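PDB 4CNL: putative pneumococcal surface protein from Streptococcus pneumoniae, which probably anchors to the bacterial surface by binding the choline of cell-wall teichoic acids through a chain of choline-binding repeats. Local coordinates for residues N24-S29 with Y53-D58; S41-D46 with Y70-N75; E162-D165 with Y170-A173. All coordinates share one frame; numbering follows the deposited sequence.

The chain is an elongated row of two-stranded antiparallel hairpins; contacts 1 and 2 lie on one side of the chain's centre and contact 3 on the other, toward the C-terminal end. Contact 1 (24-29 with 53-58) and contact 2 (41-46 with 70-75) are interleaved along the sequence, their centres about 9 Å apart. They share the hairpin of strands 42-46 and 51-55: contact 1 packs strand 25-27 against its second strand, contact 2 uses its first strand against strand 70-72. Contact 3 (162-165 with 170-173) follows much later, its centre about 50 Å from that of contact 2. Contacts 1 and 2 each build part of a choline site between hairpins, whereas contact 3 is the internal pairing of one hairpin.

Contact 1 (N24-S29 with Y53-D58); sequences NAWQGS and YYLKSD. With CHT (choline ion), chain I.
The indole of W26 bridges two hairpins of the choline-binding solenoid, running from strand 25-27 to Y53 and L55 on strand 51-55. From CB the side chain sets off toward the second segment, with CG anti to the carbonyl carbon (chi1 -68°) and the ring plane turned across the chain (chi2 90°). CG and CD1 pass beneath a bound choline, whose methyl C7 lies 3.7 Å above the indole plane, toward its rim. NE1, on the pyrrole side, donates a hydrogen bond to D46 OD2 on strand 42-46, the partner of strand 51-55, which helps to hold the ring's rotation. On the other flank CE3 approaches choline C6 at 3.8 Å. Next along the benzo rim, CZ3 lies 3.9 Å from L55 CD1, a methyl that also touches CH2. CZ2 ends the path 3.7 Å from Y53 CG. Here the edge of the indole is directed at the face of the phenol ring in a T-shaped pair, with centroids 5.1 Å apart and planes at 70°.

The tyrosine ring is therefore used twice: W26 meets it over a face, while its CE2 approaches choline C8 at 3.7 Å. G28 adds a backbone carbonyl, its O lying 3.7 Å from choline C6. W26, G28 and Y53 belong to one choline pocket, completed by Y49, Y61 and N75. With methyl groups of a quaternary ammonium set against aromatic carbons and a carbonyl oxygen, the chemistry is consistent with recognition by cation-pi attraction and dispersion, since the trimethylammonium head has no N-H to donate.

Contact 2 (S41-D46 with Y70-N75); sequences SEWIYD and YYLKSN. With CHT (choline ion), chain H; SO4 (sulfate ion), chain L.
W43 and Y70 form two aromatic walls of a choline site between successive hairpins of the choline-binding solenoid, W43 coming from strand 42-46 and Y70 from strand 70-72. The apolar contacts join the hairpins directly. The far end of the indole reaches the base of the tyrosine, W43 CH2 lying 3.8 Å from Y70 CB, and the two rings meet obliquely with their planes at 76°. L72, its side chain running against the direction of the W43 side chain, brings its CD1 methyl to 3.7 Å from W43 CZ3. Both aromatic side chains have CG anti to the carbonyl carbon (chi1 -72° in W43, -56° in Y70), which sends them into the space between the strands.

The steeply inclined rings hold the choline head in their angle. Its methyl C8 sits over the centre of each: 3.4 Å above the W43 plane and 3.7 Å above that of Y70. One methyl thus touches two pi faces at once, an arrangement consistent with cation-pi attraction to the quaternary ammonium. W52 and M78 complete the pocket, and M78 also packs against W43. At the alcohol end, choline O6 donates a weak hydrogen bond to Y70 OH.

A separate set of polar contacts lies beyond the strand, in the turn 73-75, where a sulfate ion, probably from the crystallisation liquor, is bound. K73 pairs with E82 in a salt bridge. N75 OD1 accepts a hydrogen bond from K77 N, which helps to orient the amide, and ND2 donates to the sulfate. Sulfate O3 is shared by the two residues, 3.0 Å from N75 ND2 and 2.6 Å from K73 NZ.

Contact 3 (E162-D165 with Y170-A173); sequences EWVD and YVGA
Two backbone hydrogen bonds tie E162 to V171 and close the last hairpin of the choline-binding solenoid, strands 162-164 and 169-171. V171 N donates to E162 O at 3.0 Å, in a nearly straight bond (163°), and E162 N returns the link to V171 O at 3.1 Å, more bent at 142°. Beside this hydrogen-bonded antiparallel pair, W163 and Y170 make the non-hydrogen-bonded one.

The closer side-chain packing is between W163 and Y170, although their face is exposed to solvent. Y170 CB stands 3.6 Å from the centroid of the six-membered indole ring, almost on its normal, a clear CH-pi contact. A chi1 of 173° carries the phenol across the indole face, with Y170 CD1 3.8 Å from W163 NE1, and on over the E162 backbone.

On the face of E162 and V171 the fit is looser. E162 CG runs beside V171 CG2 at 4.1 Å, and V164 CG1 reaches the same methyl from the strand edge at 4.2 Å. Both valines are nevertheless buried, resting on W146 and A159.

Two backbone bonds thus set the register, while CH-pi and dispersion contacts hold the aromatic pair on one face. The polar ends are satisfied beyond the strand pair, the E162 carboxylate by K153 and V160 N, and Y170 OH by N161 OD1.

Contact 1 (N24-S29 with Y53-D58)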
# COMPACT_ATOMS: atom_id res chain seq x y z
N ASN A 24 -1.77 -29.87 3.38
CA ASN A 24 -2.71 -28.75 3.43
C ASN A 24 -2.70 -28.02 4.77
O ASN A 24 -3.76 -27.79 5.35
CB ASN A 24 -4.14 -29.21 3.16
CG ASN A 24 -4.28 -29.93 1.85
OD1 ASN A 24 -4.07 -29.35 0.79
ND2 ASN A 24 -4.65 -31.21 1.91
N ALA A 25 -1.52 -27.66 5.25
CA ALA A 25 -1.41 -27.07 6.57
C ALA A 25 -0.10 -26.36 6.78
O ALA A 25 0.92 -26.68 6.15
CB ALA A 25 -1.60 -28.13 7.65
N TRP A 26 -0.12 -25.40 7.69
CA TRP A 26 1.08 -24.73 8.13
C TRP A 26 1.87 -25.58 9.11
O TRP A 26 1.30 -26.31 9.93
CB TRP A 26 0.74 -23.39 8.78
CG TRP A 26 0.22 -22.41 7.78
CD1 TRP A 26 -1.08 -22.23 7.42
CD2 TRP A 26 0.99 -21.51 6.98
NE1 TRP A 26 -1.17 -21.25 6.46
CE2 TRP A 26 0.09 -20.79 6.17
CE3 TRP A 26 2.36 -21.22 6.88
CZ2 TRP A 26 0.51 -19.81 5.26
CZ3 TRP A 26 2.78 -20.25 5.99
CH2 TRP A 26 1.85 -19.55 5.19
N GLN A 27 3.19 -25.47 9.01
CA GLN A 27 4.10 -25.93 10.05
C GLN A 27 5.09 -24.80 10.28
O GLN A 27 5.96 -24.54 9.45
CB GLN A 27 4.81 -27.23 9.65
CG GLN A 27 5.95 -27.59 10.60
CD GLN A 27 5.48 -27.81 12.01
OE1 GLN A 27 4.32 -28.17 12.24
NE2 GLN A 27 6.37 -27.60 12.97
N GLY A 28 4.92 -24.11 11.40
CA GLY A 28 5.75 -22.95 11.67
C GLY A 28 5.54 -21.94 10.55
O GLY A 28 4.40 -21.61 10.21
N SER A 29 6.64 -21.48 9.96
CA SER A 29 6.60 -20.47 8.91
C SER A 29 6.38 -21.04 7.51
O SER A 29 6.36 -20.31 6.52
CB SER A 29 7.90 -19.66 8.93
OG SER A 29 8.09 -19.05 10.20
N TYR A 53 -1.04 -15.87 0.87
CA TYR A 53 0.31 -15.82 1.44
C TYR A 53 1.33 -16.09 0.36
O TYR A 53 1.04 -16.83 -0.58
CB TYR A 53 0.47 -16.85 2.56
CG TYR A 53 -0.44 -16.63 3.74
CD1 TYR A 53 -1.76 -17.09 3.73
CD2 TYR A 53 0.02 -15.95 4.85
CE1 TYR A 53 -2.59 -16.88 4.82
CE2 TYR A 53 -0.80 -15.73 5.94
CZ TYR A 53 -2.10 -16.19 5.92
OH TYR A 53 -2.91 -15.98 7.01
N TYR A 54 2.51 -15.50 0.48
CA TYR A 54 3.61 -15.80 -0.43
C TYR A 54 4.72 -16.54 0.29
O TYR A 54 5.31 -16.02 1.23
CB TYR A 54 4.18 -14.53 -1.07
CG TYR A 54 5.20 -14.89 -2.12
CD1 TYR A 54 4.80 -15.42 -3.34
CD2 TYR A 54 6.56 -14.75 -1.88
CE1 TYR A 54 5.72 -15.77 -4.31
CE2 TYR A 54 7.49 -15.11 -2.85
CZ TYR A 54 7.06 -15.62 -4.05
OH TYR A 54 7.98 -15.98 -5.01
N LEU A 55 4.99 -17.76 -0.16
CA LEU A 55 6.12 -18.50 0.38
C LEU A 55 7.38 -18.18 -0.42
O LEU A 55 7.42 -18.31 -1.64
CB LEU A 55 5.84 -20.01 0.39
CG LEU A 55 4.73 -20.47 1.33
CD1 LEU A 55 4.84 -19.82 2.73
CD2 LEU A 55 3.34 -20.27 0.72
N LYS A 56 8.42 -17.74 0.30
CA LYS A 56 9.67 -17.33 -0.32
C LYS A 56 10.49 -18.52 -0.81
O LYS A 56 10.05 -19.67 -0.75
CB LYS A 56 10.48 -16.50 0.68
CG LYS A 56 9.80 -15.17 1.02
CD LYS A 56 10.58 -14.35 2.03
CE LYS A 56 10.49 -14.93 3.43
NZ LYS A 56 11.22 -14.10 4.43
N SER A 57 11.70 -18.24 -1.31
CA SER A 57 12.54 -19.27 -1.90
C SER A 57 13.01 -20.30 -0.88
O SER A 57 13.34 -21.43 -1.24
CB SER A 57 13.75 -18.64 -2.60
OG SER A 57 14.61 -18.04 -1.64
N ASP A 58 13.06 -19.91 0.38
CA ASP A 58 13.44 -20.86 1.42
C ASP A 58 12.22 -21.53 2.03
O ASP A 58 12.34 -22.30 2.97
CB ASP A 58 14.27 -20.18 2.52
CG ASP A 58 13.63 -18.92 3.08
OD1 ASP A 58 12.38 -18.78 3.04
OD2 ASP A 58 14.38 -18.06 3.58
C4 CHT I . 1.81 -16.49 11.15
C5 CHT I . 0.52 -17.20 10.75
C6 CHT I . 1.63 -19.16 9.96
C7 CHT I . -0.52 -18.57 9.16
C8 CHT I . 1.37 -17.31 8.55
O6 CHT I . 2.41 -17.17 12.24
N1 CHT I . 0.75 -18.07 9.60

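Contact 2 (S41-D46 with Y70-N75)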
# COMPACT_ATOMS: atom_id res chain seq x y z
N SER A 41 8.54 -20.36 -3.32
CA SER A 41 8.46 -19.34 -4.36
C SER A 41 7.12 -19.35 -5.05
O SER A 41 7.02 -19.44 -6.27
CB SER A 41 9.58 -19.53 -5.38
OG SER A 41 10.83 -19.33 -4.75
N GLU A 42 6.06 -19.30 -4.26
CA GLU A 42 4.73 -19.38 -4.82
C GLU A 42 3.70 -18.81 -3.88
O GLU A 42 3.93 -18.72 -2.66
CB GLU A 42 4.38 -20.83 -5.18
CG GLU A 42 4.20 -21.73 -3.97
CD GLU A 42 4.06 -23.19 -4.36
OE1 GLU A 42 3.04 -23.56 -4.96
OE2 GLU A 42 4.99 -23.96 -4.07
N TRP A 43 2.58 -18.43 -4.47
CA TRP A 43 1.42 -17.92 -3.77
C TRP A 43 0.48 -19.05 -3.38
O TRP A 43 0.24 -19.96 -4.18
CB TRP A 43 0.66 -16.92 -4.64
CG TRP A 43 1.36 -15.63 -4.80
CD1 TRP A 43 2.19 -15.25 -5.81
CD2 TRP A 43 1.26 -14.51 -3.92
NE1 TRP A 43 2.63 -13.96 -5.61
CE2 TRP A 43 2.07 -13.48 -4.45
CE3 TRP A 43 0.56 -14.28 -2.73
CZ2 TRP A 43 2.22 -12.24 -3.82
CZ3 TRP A 43 0.71 -13.05 -2.10
CH2 TRP A 43 1.52 -12.04 -2.66
N ILE A 44 -0.07 -18.96 -2.18
CA ILE A 44 -1.06 -19.91 -1.68
C ILE A 44 -2.24 -19.17 -1.06
O ILE A 44 -2.03 -18.24 -0.29
CB ILE A 44 -0.43 -20.87 -0.63
CG1 ILE A 44 0.42 -21.94 -1.30
CG2 ILE A 44 -1.51 -21.49 0.25
CD1 ILE A 44 -0.39 -22.97 -2.05
N TYR A 45 -3.46 -19.58 -1.40
CA TYR A 45 -4.62 -19.07 -0.69
C TYR A 45 -5.03 -20.04 0.41
O TYR A 45 -5.32 -21.21 0.16
CB TYR A 45 -5.81 -18.82 -1.62
CG TYR A 45 -6.93 -18.09 -0.93
CD1 TYR A 45 -6.93 -16.70 -0.86
CD2 TYR A 45 -7.97 -18.77 -0.32
CE1 TYR A 45 -7.95 -16.01 -0.21
CE2 TYR A 45 -9.00 -18.10 0.34
CZ TYR A 45 -8.98 -16.72 0.39
OH TYR A 45 -10.00 -16.04 1.04
N ASP A 46 -5.04 -19.54 1.64
CA ASP A 46 -5.46 -20.36 2.78
C ASP A 46 -6.92 -20.07 3.08
O ASP A 46 -7.26 -18.97 3.51
CB ASP A 46 -4.59 -20.08 4.00
CG ASP A 46 -4.76 -21.12 5.08
OD1 ASP A 46 -5.91 -21.54 5.30
OD2 ASP A 46 -3.76 -21.53 5.70
N TYR A 70 2.54 -6.55 -4.76
CA TYR A 70 1.71 -7.02 -3.65
C TYR A 70 2.42 -6.84 -2.31
O TYR A 70 3.63 -6.97 -2.22
CB TYR A 70 1.34 -8.49 -3.88
CG TYR A 70 0.65 -8.69 -5.20
CD1 TYR A 70 -0.67 -8.32 -5.37
CD2 TYR A 70 1.33 -9.24 -6.29
CE1 TYR A 70 -1.31 -8.48 -6.58
CE2 TYR A 70 0.69 -9.41 -7.51
CZ TYR A 70 -0.63 -9.03 -7.64
OH TYR A 70 -1.29 -9.18 -8.84
N TYR A 71 1.66 -6.53 -1.26
CA TYR A 71 2.26 -6.34 0.05
C TYR A 71 1.79 -7.38 1.05
O TYR A 71 0.59 -7.58 1.25
CB TYR A 71 1.95 -4.92 0.58
CG TYR A 71 2.71 -4.59 1.84
CD1 TYR A 71 4.05 -4.19 1.78
CD2 TYR A 71 2.11 -4.66 3.09
CE1 TYR A 71 4.76 -3.89 2.92
CE2 TYR A 71 2.82 -4.37 4.25
CZ TYR A 71 4.15 -3.99 4.15
OH TYR A 71 4.86 -3.69 5.29
N LEU A 72 2.74 -8.07 1.68
CA LEU A 72 2.43 -9.01 2.74
C LEU A 72 2.52 -8.30 4.09
O LEU A 72 3.57 -7.75 4.44
CB LEU A 72 3.37 -10.22 2.69
CG LEU A 72 3.32 -11.13 1.46
CD1 LEU A 72 1.87 -11.50 1.09
CD2 LEU A 72 4.06 -10.54 0.26
N LYS A 73 1.43 -8.32 4.84
CA LYS A 73 1.38 -7.64 6.13
C LYS A 73 2.21 -8.37 7.20
O LYS A 73 2.86 -9.38 6.89
CB LYS A 73 -0.08 -7.48 6.57
CG LYS A 73 -0.89 -6.67 5.54
CD LYS A 73 -2.32 -6.39 6.00
CE LYS A 73 -3.18 -7.64 5.92
NZ LYS A 73 -4.54 -7.35 6.46
N SER A 74 2.24 -7.86 8.42
CA SER A 74 3.12 -8.42 9.45
C SER A 74 2.72 -9.85 9.82
O SER A 74 3.56 -10.61 10.31
CB SER A 74 3.12 -7.54 10.69
OG SER A 74 1.83 -7.47 11.27
N ASN A 75 1.45 -10.20 9.60
CA ASN A 75 0.97 -11.56 9.86
C ASN A 75 1.07 -12.46 8.63
O ASN A 75 0.57 -13.59 8.63
CB ASN A 75 -0.48 -11.55 10.39
CG ASN A 75 -1.47 -10.90 9.42
OD1 ASN A 75 -1.13 -10.54 8.30
ND2 ASN A 75 -2.71 -10.76 9.87
C4 CHT H . -1.31 -13.02 -8.57
C5 CHT H . -2.39 -12.50 -7.62
C6 CHT H . -3.22 -12.60 -5.41
C7 CHT H . -1.99 -14.39 -6.29
C8 CHT H . -0.91 -12.36 -5.78
O6 CHT H . -1.44 -12.42 -9.85
N1 CHT H . -2.12 -12.96 -6.27
S SO4 L . -5.96 -9.07 9.18
O1 SO4 L . -5.93 -10.25 10.03
O2 SO4 L . -6.40 -7.91 9.97
O3 SO4 L . -4.63 -8.79 8.65
O4 SO4 L . -6.89 -9.29 8.07

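Contact 3 (E162-D165 with Y170-A173)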
# COMPACT_ATOMS: atom_id res chain seq x y z
N GLU A 162 -7.61 34.74 -10.13
CA GLU A 162 -9.02 34.82 -9.77
C GLU A 162 -9.17 35.35 -8.37
O GLU A 162 -8.20 35.39 -7.59
CB GLU A 162 -9.70 33.45 -9.90
CG GLU A 162 -9.08 32.33 -9.07
CD GLU A 162 -9.67 30.97 -9.42
OE1 GLU A 162 -10.91 30.83 -9.39
OE2 GLU A 162 -8.88 30.03 -9.71
N TRP A 163 -10.38 35.80 -8.06
CA TRP A 163 -10.73 36.22 -6.71
C TRP A 163 -11.23 35.02 -5.93
O TRP A 163 -12.06 34.25 -6.43
CB TRP A 163 -11.78 37.33 -6.77
CG TRP A 163 -11.20 38.60 -7.28
CD1 TRP A 163 -11.09 38.98 -8.59
CD2 TRP A 163 -10.62 39.64 -6.51
NE1 TRP A 163 -10.49 40.21 -8.67
CE2 TRP A 163 -10.18 40.64 -7.41
CE3 TRP A 163 -10.42 39.84 -5.14
CZ2 TRP A 163 -9.57 41.81 -6.98
CZ3 TRP A 163 -9.82 41.01 -4.72
CH2 TRP A 163 -9.39 41.97 -5.63
N VAL A 164 -10.72 34.84 -4.72
CA VAL A 164 -11.01 33.65 -3.93
C VAL A 164 -11.38 33.98 -2.49
O VAL A 164 -11.17 35.11 -2.04
CB VAL A 164 -9.81 32.68 -3.88
CG1 VAL A 164 -9.37 32.27 -5.29
CG2 VAL A 164 -8.65 33.31 -3.12
N ASP A 165 -11.90 32.98 -1.79
CA ASP A 165 -12.16 33.04 -0.35
C ASP A 165 -13.19 34.13 -0.05
O ASP A 165 -12.86 35.16 0.54
CB ASP A 165 -10.86 33.29 0.42
CG ASP A 165 -11.01 33.11 1.91
OD1 ASP A 165 -12.10 32.68 2.35
OD2 ASP A 165 -10.03 33.39 2.63
N TYR A 170 -7.22 38.35 -4.20
CA TYR A 170 -6.86 38.10 -5.59
C TYR A 170 -5.56 37.31 -5.67
O TYR A 170 -4.51 37.73 -5.15
CB TYR A 170 -6.72 39.41 -6.37
CG TYR A 170 -6.19 39.17 -7.76
CD1 TYR A 170 -7.03 38.72 -8.78
CD2 TYR A 170 -4.84 39.35 -8.06
CE1 TYR A 170 -6.54 38.46 -10.06
CE2 TYR A 170 -4.34 39.10 -9.33
CZ TYR A 170 -5.20 38.65 -10.32
OH TYR A 170 -4.70 38.40 -11.58
N VAL A 171 -5.61 36.15 -6.31
CA VAL A 171 -4.37 35.45 -6.60
C VAL A 171 -4.00 35.64 -8.07
O VAL A 171 -4.86 35.56 -8.95
CB VAL A 171 -4.45 33.95 -6.27
CG1 VAL A 171 -4.61 33.77 -4.77
CG2 VAL A 171 -5.62 33.30 -7.00
N GLY A 172 -2.73 35.93 -8.33
CA GLY A 172 -2.26 36.12 -9.69
C GLY A 172 -2.18 34.82 -10.46
O GLY A 172 -2.51 33.75 -9.94
N ALA A 173 -1.76 34.90 -11.73
CA ALA A 173 -1.69 33.70 -12.56
C ALA A 173 -0.78 32.63 -11.97
O ALA A 173 -1.00 31.44 -12.21
CB ALA A 173 -1.24 34.06 -13.96